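PDB 4QTQ: XAC2610 protein from Xanthomonas axonopodis pv. citri, which probably acts as a calcium-binding immunity protein that inhibits a peptidoglycan hydrolase effector used in type IV secretion-dependent bacterial killing. Local coordinates for residues Leu65-Asp73 / Asp106-Glu114; Leu140-Asn148 / Asn156-Asp164. All blocks are in the same frame, centred on the assembly; numbering follows the deposited sequence.

Contact 1: residues Leu65-Asp73 / Asp106-Glu114. With CA (calcium ion), chain B.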
loop_
_atom_site.group_PDB
_atom_site.type_symbol
_atom_site.label_atom_id
_atom_site.label_comp_id
_atom_site.label_asym_id
_atom_site.label_seq_id
_atom_site.Cartn_x
_atom_site.Cartn_y
_atom_site.Cartn_z
ATOM N N LEU A 65 -10.659 4.387 10.851
ATOM C CA LEU A 65 -10.600 4.557 9.414
ATOM C C LEU A 65 -11.838 3.925 8.830
ATOM O O LEU A 65 -12.281 2.876 9.320
ATOM C CB LEU A 65 -9.367 3.879 8.844
ATOM C CG LEU A 65 -8.025 4.313 9.410
ATOM C CD1 LEU A 65 -6.941 3.437 8.823
ATOM C CD2 LEU A 65 -7.763 5.775 9.108
ATOM N N GLU A 66 -12.392 4.562 7.799
ATOM C CA GLU A 66 -13.548 4.041 7.087
ATOM C C GLU A 66 -13.238 3.854 5.592
ATOM O O GLU A 66 -13.631 4.684 4.767
ATOM C CB GLU A 66 -14.752 4.961 7.270
ATOM C CG GLU A 66 -15.295 5.007 8.695
ATOM C CD GLU A 66 -14.813 6.202 9.506
ATOM O OE1 GLU A 66 -13.944 6.975 9.028
ATOM O OE2 GLU A 66 -15.324 6.372 10.638
ATOM N N PRO A 67 -12.532 2.760 5.242
ATOM C CA PRO A 67 -12.222 2.508 3.830
ATOM C C PRO A 67 -13.459 2.136 2.995
ATOM O O PRO A 67 -14.443 1.579 3.513
ATOM C CB PRO A 67 -11.216 1.351 3.885
ATOM C CG PRO A 67 -11.514 0.649 5.165
ATOM C CD PRO A 67 -11.980 1.711 6.126
ATOM N N GLU A 68 -13.404 2.446 1.704
ATOM C CA GLU A 68 -14.538 2.187 0.800
ATOM C C GLU A 68 -14.859 0.689 0.758
ATOM O O GLU A 68 -16.008 0.288 0.601
ATOM C CB GLU A 68 -14.241 2.742 -0.606
ATOM C CG GLU A 68 -15.492 3.098 -1.404
ATOM C CD GLU A 68 -15.250 4.118 -2.510
ATOM O OE1 GLU A 68 -15.778 3.908 -3.622
ATOM O OE2 GLU A 68 -14.551 5.133 -2.272
ATOM N N ALA A 69 -13.823 -0.135 0.883
ATOM C CA ALA A 69 -13.987 -1.569 1.076
ATOM C C ALA A 69 -12.763 -2.114 1.800
ATOM O O ALA A 69 -11.768 -1.411 1.953
ATOM C CB ALA A 69 -14.199 -2.276 -0.263
ATOM N N LEU A 70 -12.858 -3.357 2.275
ATOM C CA LEU A 70 -11.759 -4.024 2.981
ATOM C C LEU A 70 -11.728 -5.514 2.615
ATOM O O LEU A 70 -12.741 -6.231 2.758
ATOM C CB LEU A 70 -11.913 -3.869 4.502
ATOM C CG LEU A 70 -10.823 -4.529 5.379
ATOM C CD1 LEU A 70 -9.469 -3.872 5.190
ATOM C CD2 LEU A 70 -11.202 -4.508 6.852
ATOM N N TYR A 71 -10.566 -5.956 2.137
ATOM C CA TYR A 71 -10.303 -7.361 1.865
ATOM C C TYR A 71 -9.536 -7.916 3.041
ATOM O O TYR A 71 -8.376 -7.562 3.242
ATOM C CB TYR A 71 -9.492 -7.530 0.584
ATOM C CG TYR A 71 -10.289 -7.240 -0.663
ATOM C CD1 TYR A 71 -10.455 -5.937 -1.117
ATOM C CD2 TYR A 71 -10.870 -8.268 -1.391
ATOM C CE1 TYR A 71 -11.202 -5.665 -2.246
ATOM C CE2 TYR A 71 -11.610 -8.007 -2.534
ATOM C CZ TYR A 71 -11.778 -6.709 -2.953
ATOM O OH TYR A 71 -12.515 -6.447 -4.091
ATOM N N VAL A 72 -10.210 -8.777 3.799
ATOM C CA VAL A 72 -9.673 -9.406 5.011
ATOM C C VAL A 72 -9.159 -10.816 4.697
ATOM O O VAL A 72 -9.939 -11.756 4.504
ATOM C CB VAL A 72 -10.761 -9.493 6.110
ATOM C CG1 VAL A 72 -10.213 -10.140 7.380
ATOM C CG2 VAL A 72 -11.315 -8.110 6.417
ATOM N N ASP A 73 -7.843 -10.951 4.637
ATOM C CA ASP A 73 -7.214 -12.233 4.373
ATOM C C ASP A 73 -6.848 -12.836 5.718
ATOM O O ASP A 73 -5.910 -12.381 6.393
ATOM C CB ASP A 73 -5.982 -12.038 3.488
ATOM C CG ASP A 73 -5.311 -13.347 3.100
ATOM O OD1 ASP A 73 -5.638 -14.421 3.671
ATOM O OD2 ASP A 73 -4.426 -13.289 2.223
ATOM N N ASP A 106 2.365 4.878 9.624
ATOM C CA ASP A 106 1.219 5.183 8.814
ATOM C C ASP A 106 0.487 3.867 8.558
ATOM O O ASP A 106 0.921 2.808 9.011
ATOM C CB ASP A 106 1.703 5.824 7.520
ATOM C CG ASP A 106 2.675 6.964 7.778
ATOM O OD1 ASP A 106 2.291 7.929 8.486
ATOM O OD2 ASP A 106 3.830 6.898 7.300
ATOM N N VAL A 107 -0.625 3.923 7.828
ATOM C CA VAL A 107 -1.468 2.752 7.665
ATOM C C VAL A 107 -1.843 2.551 6.196
ATOM O O VAL A 107 -2.170 3.513 5.478
ATOM C CB VAL A 107 -2.738 2.833 8.550
ATOM C CG1 VAL A 107 -3.615 1.594 8.367
ATOM C CG2 VAL A 107 -2.352 3.003 10.002
ATOM N N VAL A 108 -1.752 1.298 5.765
ATOM C CA VAL A 108 -2.070 0.906 4.400
ATOM C C VAL A 108 -3.092 -0.216 4.466
ATOM O O VAL A 108 -2.910 -1.205 5.182
ATOM C CB VAL A 108 -0.817 0.428 3.629
ATOM C CG1 VAL A 108 -1.193 -0.004 2.221
ATOM C CG2 VAL A 108 0.249 1.502 3.595
ATOM N N VAL A 109 -4.170 -0.062 3.715
ATOM C CA VAL A 109 -5.286 -0.979 3.786
ATOM C C VAL A 109 -5.583 -1.549 2.387
ATOM O O VAL A 109 -5.651 -0.802 1.405
ATOM C CB VAL A 109 -6.497 -0.246 4.385
ATOM C CG1 VAL A 109 -7.765 -1.046 4.226
ATOM C CG2 VAL A 109 -6.244 0.059 5.864
ATOM N N TRP A 110 -5.724 -2.871 2.300
ATOM C CA TRP A 110 -6.097 -3.519 1.045
ATOM C C TRP A 110 -7.577 -3.266 0.840
ATOM O O TRP A 110 -8.417 -3.937 1.444
ATOM C CB TRP A 110 -5.772 -5.012 1.078
ATOM C CG TRP A 110 -6.244 -5.767 -0.159
ATOM C CD1 TRP A 110 -6.706 -5.229 -1.332
ATOM C CD2 TRP A 110 -6.289 -7.193 -0.331
ATOM N NE1 TRP A 110 -7.065 -6.234 -2.207
ATOM C CE2 TRP A 110 -6.801 -7.446 -1.627
ATOM C CE3 TRP A 110 -5.972 -8.284 0.495
ATOM C CZ2 TRP A 110 -6.999 -8.731 -2.111
ATOM C CZ3 TRP A 110 -6.168 -9.562 0.011
ATOM C CH2 TRP A 110 -6.680 -9.776 -1.284
ATOM N N SER A 111 -7.893 -2.277 0.004
ATOM C CA SER A 111 -9.265 -1.780 -0.144
ATOM C C SER A 111 -9.921 -2.060 -1.500
ATOM O O SER A 111 -11.120 -1.861 -1.643
ATOM C CB SER A 111 -9.298 -0.273 0.092
ATOM O OG SER A 111 -8.466 0.402 -0.840
ATOM N N GLY A 112 -9.161 -2.502 -2.495
ATOM C CA GLY A 112 -9.736 -2.687 -3.828
ATOM C C GLY A 112 -8.958 -3.690 -4.628
ATOM O O GLY A 112 -8.013 -4.299 -4.119
ATOM N N LYS A 113 -9.350 -3.847 -5.885
ATOM C CA LYS A 113 -8.630 -4.693 -6.814
ATOM C C LYS A 113 -8.426 -3.963 -8.144
ATOM O O LYS A 113 -8.711 -4.490 -9.205
ATOM C CB LYS A 113 -9.361 -6.037 -6.987
ATOM C CG LYS A 113 -9.298 -6.889 -5.722
ATOM C CD LYS A 113 -9.662 -8.341 -5.961
ATOM C CE LYS A 113 -11.060 -8.453 -6.525
ATOM N NZ LYS A 113 -11.615 -9.797 -6.229
ATOM N N GLU A 114 -7.910 -2.742 -8.049
ATOM C CA GLU A 114 -7.599 -1.903 -9.206
ATOM C C GLU A 114 -6.098 -1.965 -9.545
ATOM O O GLU A 114 -5.593 -1.155 -10.315
ATOM C CB GLU A 114 -7.997 -0.453 -8.913
ATOM C CG GLU A 114 -9.453 -0.216 -8.509
ATOM C CD GLU A 114 -9.755 1.267 -8.310
ATOM O OE1 GLU A 114 -9.158 1.913 -7.419
ATOM O OE2 GLU A 114 -10.583 1.816 -9.053
HETATM CA CA CA B . 4.701 8.558 9.122
HETATM O O HOH W 1 3.424 10.400 9.678
#
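Tyr-71 of strand 70-73 meets Trp-110 of strand 106-112 where the two strands cross. Their axes approach to 4.9 Å and their directions differ by 110°. One backbone bond joins them at the crossing: Tyr-71 N to Trp-110 O, 3.0 Å and nearly straight. Beside it, Ala-69 O is buried without a hydrogen-bond partner and receives only a CA-H...O contact from Ser-111 CA.

The aromatic pair lies beside this bond. Trp-110 CG is anti to the backbone N (chi1 175°), and the indole extends under the tyrosine. Tyr-71 CB sits over the centre of the indole six-membered ring, 3.5 Å from its centroid, in a CH-pi contact. The phenol ring continues over the five-membered ring as an offset stack, with centroids 4.5 Å apart and planes at 13°. Trp-110 NE1 makes a weak bond to Gly-112 O. Lys-113 bends at chi3 and crosses the far end of the phenol at about a right angle, with CE 3.5 Å from Tyr-71 OH. Its NZ forms a salt bridge with Asp-40.

On the other side of the crossing the contact is aliphatic. Leu-70 CD1 presses on Val-109 CG1 at 3.4 Å, a tight fit. Leu-65 CD1 reaches Val-107 CG1 at 3.8 Å. Ser-111 and Gly-112 form a classic beta bulge opposite Ser-121. Where the calcium loop leads into strand 106-112, Asp-106 binds calcium through both carboxylate oxygens. The side chains of Asp-98, Asn-100 and Asp-102, the backbone O of His-104 and a water complete the site.

The contact joins edge strand 70-73 of a small antiparallel sheet to inner strand 106-112 of the mixed sheet. The CH-pi contact, stack and aliphatic contacts outnumber the single backbone bond, so the joining is mainly apolar.

Contact 2: residues Leu140-Asn148 / Asn156-Asp164; sequences LSDITVMAN and NMLTSTSGD
Ser-162 OG donates to Met-146 O at 2.5 Å, a short bond. The hydroxyl is tilted 31° from the carbonyl plane. OG stands anti to the backbone N of Ser-162 (chi1 -155°), which carries it across to the turn. Two residues on from Met-146, Asn-148 N donates to Thr-161 O at 2.9 Å. Asn-148 ND2 also reaches Thr-161 OG1 at 3.0 Å, a bent bond (137°) with the hydroxyl tilted out of the amide plane. The other end of that amide, OD1, accepts from Asn-116 ND2.

These bonds fasten the chain leaving helix 138-143, through a type II beta turn from Thr-144 to Ala-147, to strand 157-163 of the six-stranded antiparallel sheet. At the helix, Ser-141 O accepts from both Thr-144 N and Thr-144 OG1. That OG1 is also hydrogen-bonded to Tyr-122 N.

Ser-160 OG lies 3.4 Å from Ala-147 CB and beside Ile-143 CG2. Ser-160 OG is hydrogen-bonded to the O of a bridging water at 2.8 Å, and this water donates a weak bond to Ile-143 O. Towards the start of the strand the contact turns apolar. Leu-140 CD2 and Leu-158 CD2 meet at 3.3 Å, closer than usual, and Ile-143 CD1 touches the same methyl of Leu-158.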
loop_
_atom_site.group_PDB
_atom_site.type_symbol
_atom_site.label_atom_id
_atom_site.label_comp_id
_atom_site.label_asym_id
_atom_site.label_seq_id
_atom_site.Cartn_x
_atom_site.Cartn_y
_atom_site.Cartn_z
ATOM N N LEU A 140 -0.567 8.824 -2.775
ATOM C CA LEU A 140 0.040 7.536 -2.435
ATOM C C LEU A 140 -0.859 6.346 -2.804
ATOM O O LEU A 140 -0.391 5.355 -3.352
ATOM C CB LEU A 140 0.437 7.504 -0.962
ATOM C CG LEU A 140 1.662 8.370 -0.644
ATOM C CD1 LEU A 140 1.839 8.543 0.857
ATOM C CD2 LEU A 140 2.927 7.798 -1.255
ATOM N N SER A 141 -2.153 6.469 -2.548
ATOM C CA SER A 141 -3.105 5.414 -2.871
ATOM C C SER A 141 -3.121 5.179 -4.361
ATOM O O SER A 141 -3.206 4.028 -4.834
ATOM C CB SER A 141 -4.508 5.800 -2.393
ATOM O OG SER A 141 -4.521 6.032 -0.991
ATOM N N ASP A 142 -3.071 6.282 -5.098
ATOM C CA ASP A 142 -3.075 6.245 -6.552
ATOM C C ASP A 142 -1.879 5.501 -7.157
ATOM O O ASP A 142 -1.993 4.952 -8.238
ATOM C CB ASP A 142 -3.116 7.656 -7.127
ATOM C CG ASP A 142 -4.529 8.230 -7.223
ATOM O OD1 ASP A 142 -5.532 7.519 -6.979
ATOM O OD2 ASP A 142 -4.633 9.427 -7.566
ATOM N N ILE A 143 -0.738 5.480 -6.476
ATOM C CA ILE A 143 0.427 4.760 -7.014
ATOM C C ILE A 143 0.111 3.277 -7.178
ATOM O O ILE A 143 0.644 2.627 -8.083
ATOM C CB ILE A 143 1.684 4.885 -6.120
ATOM C CG1 ILE A 143 2.176 6.333 -6.041
ATOM C CG2 ILE A 143 2.813 4.022 -6.675
ATOM C CD1 ILE A 143 3.192 6.581 -4.938
ATOM N N THR A 144 -0.758 2.743 -6.313
ATOM C CA THR A 144 -1.036 1.296 -6.280
ATOM C C THR A 144 -1.979 0.869 -7.400
ATOM O O THR A 144 -2.051 -0.324 -7.730
ATOM C CB THR A 144 -1.597 0.823 -4.912
ATOM O OG1 THR A 144 -2.962 1.241 -4.756
ATOM C CG2 THR A 144 -0.768 1.356 -3.751
ATOM N N VAL A 145 -2.682 1.840 -7.981
ATOM C CA VAL A 145 -3.599 1.588 -9.088
ATOM C C VAL A 145 -2.802 1.237 -10.343
ATOM O O VAL A 145 -1.856 1.939 -10.727
ATOM C CB VAL A 145 -4.525 2.794 -9.358
ATOM C CG1 VAL A 145 -5.406 2.543 -10.578
ATOM C CG2 VAL A 145 -5.397 3.074 -8.153
ATOM N N MET A 146 -3.199 0.127 -10.963
ATOM C CA MET A 146 -2.492 -0.480 -12.101
ATOM C C MET A 146 -1.046 -0.915 -11.782
ATOM O O MET A 146 -0.283 -1.279 -12.685
ATOM C CB MET A 146 -2.545 0.433 -13.330
ATOM C CG MET A 146 -3.933 0.552 -13.962
ATOM S SD MET A 146 -4.652 -1.002 -14.572
ATOM C CE MET A 146 -3.340 -1.626 -15.626
ATOM N N ALA A 147 -0.670 -0.910 -10.507
ATOM C CA ALA A 147 0.649 -1.393 -10.117
ATOM C C ALA A 147 0.600 -2.902 -9.940
ATOM O O ALA A 147 -0.471 -3.484 -9.734
ATOM C CB ALA A 147 1.094 -0.741 -8.831
ATOM N N ASN A 148 1.770 -3.531 -9.994
ATOM C CA ASN A 148 1.867 -4.964 -9.749
ATOM C C ASN A 148 1.783 -5.321 -8.280
ATOM O O ASN A 148 1.760 -6.496 -7.936
ATOM C CB ASN A 148 3.136 -5.536 -10.372
ATOM C CG ASN A 148 3.109 -5.453 -11.873
ATOM O OD1 ASN A 148 2.037 -5.475 -12.482
ATOM N ND2 ASN A 148 4.279 -5.327 -12.483
ATOM N N ASN A 156 13.395 8.705 1.083
ATOM C CA ASN A 156 12.248 9.460 0.572
ATOM C C ASN A 156 11.838 9.044 -0.852
ATOM O O ASN A 156 11.077 9.755 -1.519
ATOM C CB ASN A 156 12.501 10.973 0.669
ATOM C CG ASN A 156 13.492 11.480 -0.365
ATOM O OD1 ASN A 156 14.369 10.742 -0.828
ATOM N ND2 ASN A 156 13.362 12.755 -0.729
ATOM N N MET A 157 12.330 7.885 -1.299
ATOM C CA MET A 157 12.018 7.350 -2.629
ATOM C C MET A 157 11.090 6.139 -2.546
ATOM O O MET A 157 11.305 5.229 -1.745
ATOM C CB MET A 157 13.303 6.953 -3.369
ATOM C CG MET A 157 14.246 8.115 -3.652
ATOM S SD MET A 157 13.483 9.366 -4.706
ATOM C CE MET A 157 14.583 10.763 -4.450
ATOM N N LEU A 158 10.068 6.144 -3.396
ATOM C CA LEU A 158 9.100 5.071 -3.485
ATOM C C LEU A 158 9.174 4.450 -4.885
ATOM O O LEU A 158 9.137 5.162 -5.886
ATOM C CB LEU A 158 7.687 5.612 -3.236
ATOM C CG LEU A 158 7.227 5.753 -1.778
ATOM C CD1 LEU A 158 8.178 6.590 -0.924
ATOM C CD2 LEU A 158 5.828 6.342 -1.726
ATOM N N THR A 159 9.272 3.128 -4.955
ATOM C CA THR A 159 9.311 2.442 -6.244
ATOM C C THR A 159 8.087 1.551 -6.452
ATOM O O THR A 159 7.567 0.956 -5.515
ATOM C CB THR A 159 10.594 1.604 -6.398
ATOM O OG1 THR A 159 10.789 0.821 -5.220
ATOM C CG2 THR A 159 11.802 2.500 -6.594
ATOM N N SER A 160 7.636 1.482 -7.699
ATOM C CA SER A 160 6.441 0.732 -8.086
ATOM C C SER A 160 6.653 0.230 -9.512
ATOM O O SER A 160 7.305 0.901 -10.316
ATOM C CB SER A 160 5.211 1.642 -8.026
ATOM O OG SER A 160 3.994 0.909 -8.090
ATOM N N THR A 161 6.143 -0.958 -9.818
ATOM C CA THR A 161 6.270 -1.505 -11.162
ATOM C C THR A 161 4.903 -1.687 -11.805
ATOM O O THR A 161 3.911 -1.991 -11.138
ATOM C CB THR A 161 7.030 -2.853 -11.198
ATOM O OG1 THR A 161 6.211 -3.885 -10.656
ATOM C CG2 THR A 161 8.304 -2.784 -10.403
ATOM N N SER A 162 4.869 -1.499 -13.113
ATOM C CA SER A 162 3.681 -1.751 -13.895
ATOM C C SER A 162 4.094 -2.415 -15.217
ATOM O O SER A 162 5.244 -2.849 -15.369
ATOM C CB SER A 162 2.928 -0.440 -14.119
ATOM O OG SER A 162 1.555 -0.712 -14.352
ATOM N N GLY A 163 3.167 -2.512 -16.162
ATOM C CA GLY A 163 3.454 -3.141 -17.457
ATOM C C GLY A 163 2.332 -4.045 -17.913
ATOM O O GLY A 163 1.249 -4.037 -17.336
ATOM N N ASP A 164 2.585 -4.826 -18.958
ATOM C CA ASP A 164 1.567 -5.732 -19.499
ATOM C C ASP A 164 1.723 -7.191 -19.021
ATOM O O ASP A 164 1.099 -8.096 -19.582
ATOM C CB ASP A 164 1.533 -5.652 -21.036
ATOM C CG ASP A 164 2.780 -6.219 -21.693
ATOM O OD1 ASP A 164 3.719 -6.638 -20.985
ATOM O OD2 ASP A 164 2.822 -6.246 -22.938
HETATM O O HOH W 2 2.251 0.531 -5.923
#

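In the fold
From the N terminus, the chain reaches contact 1 first. Its pairing of 65-73 with 106-114 closes a loop of 32 residues that includes most of the calcium site. It ties strand 70-73, at the edge of a three-stranded sheet, to a strand inside the mixed six-stranded sheet. The chain then runs through strands 121-128 and 133-136 into helix 138-143. Contact 2 closes a shorter loop of seven residues and joins helix 138-143 and the turn after it to the antiparallel six-stranded sheet. The two loops follow in series, neither nested nor crossed. They touch where Glu-114 O probably accepts from Met-146 N, at 2.8 Å. Contacts 1 and 2 lie about 16 Å apart, centre to centre.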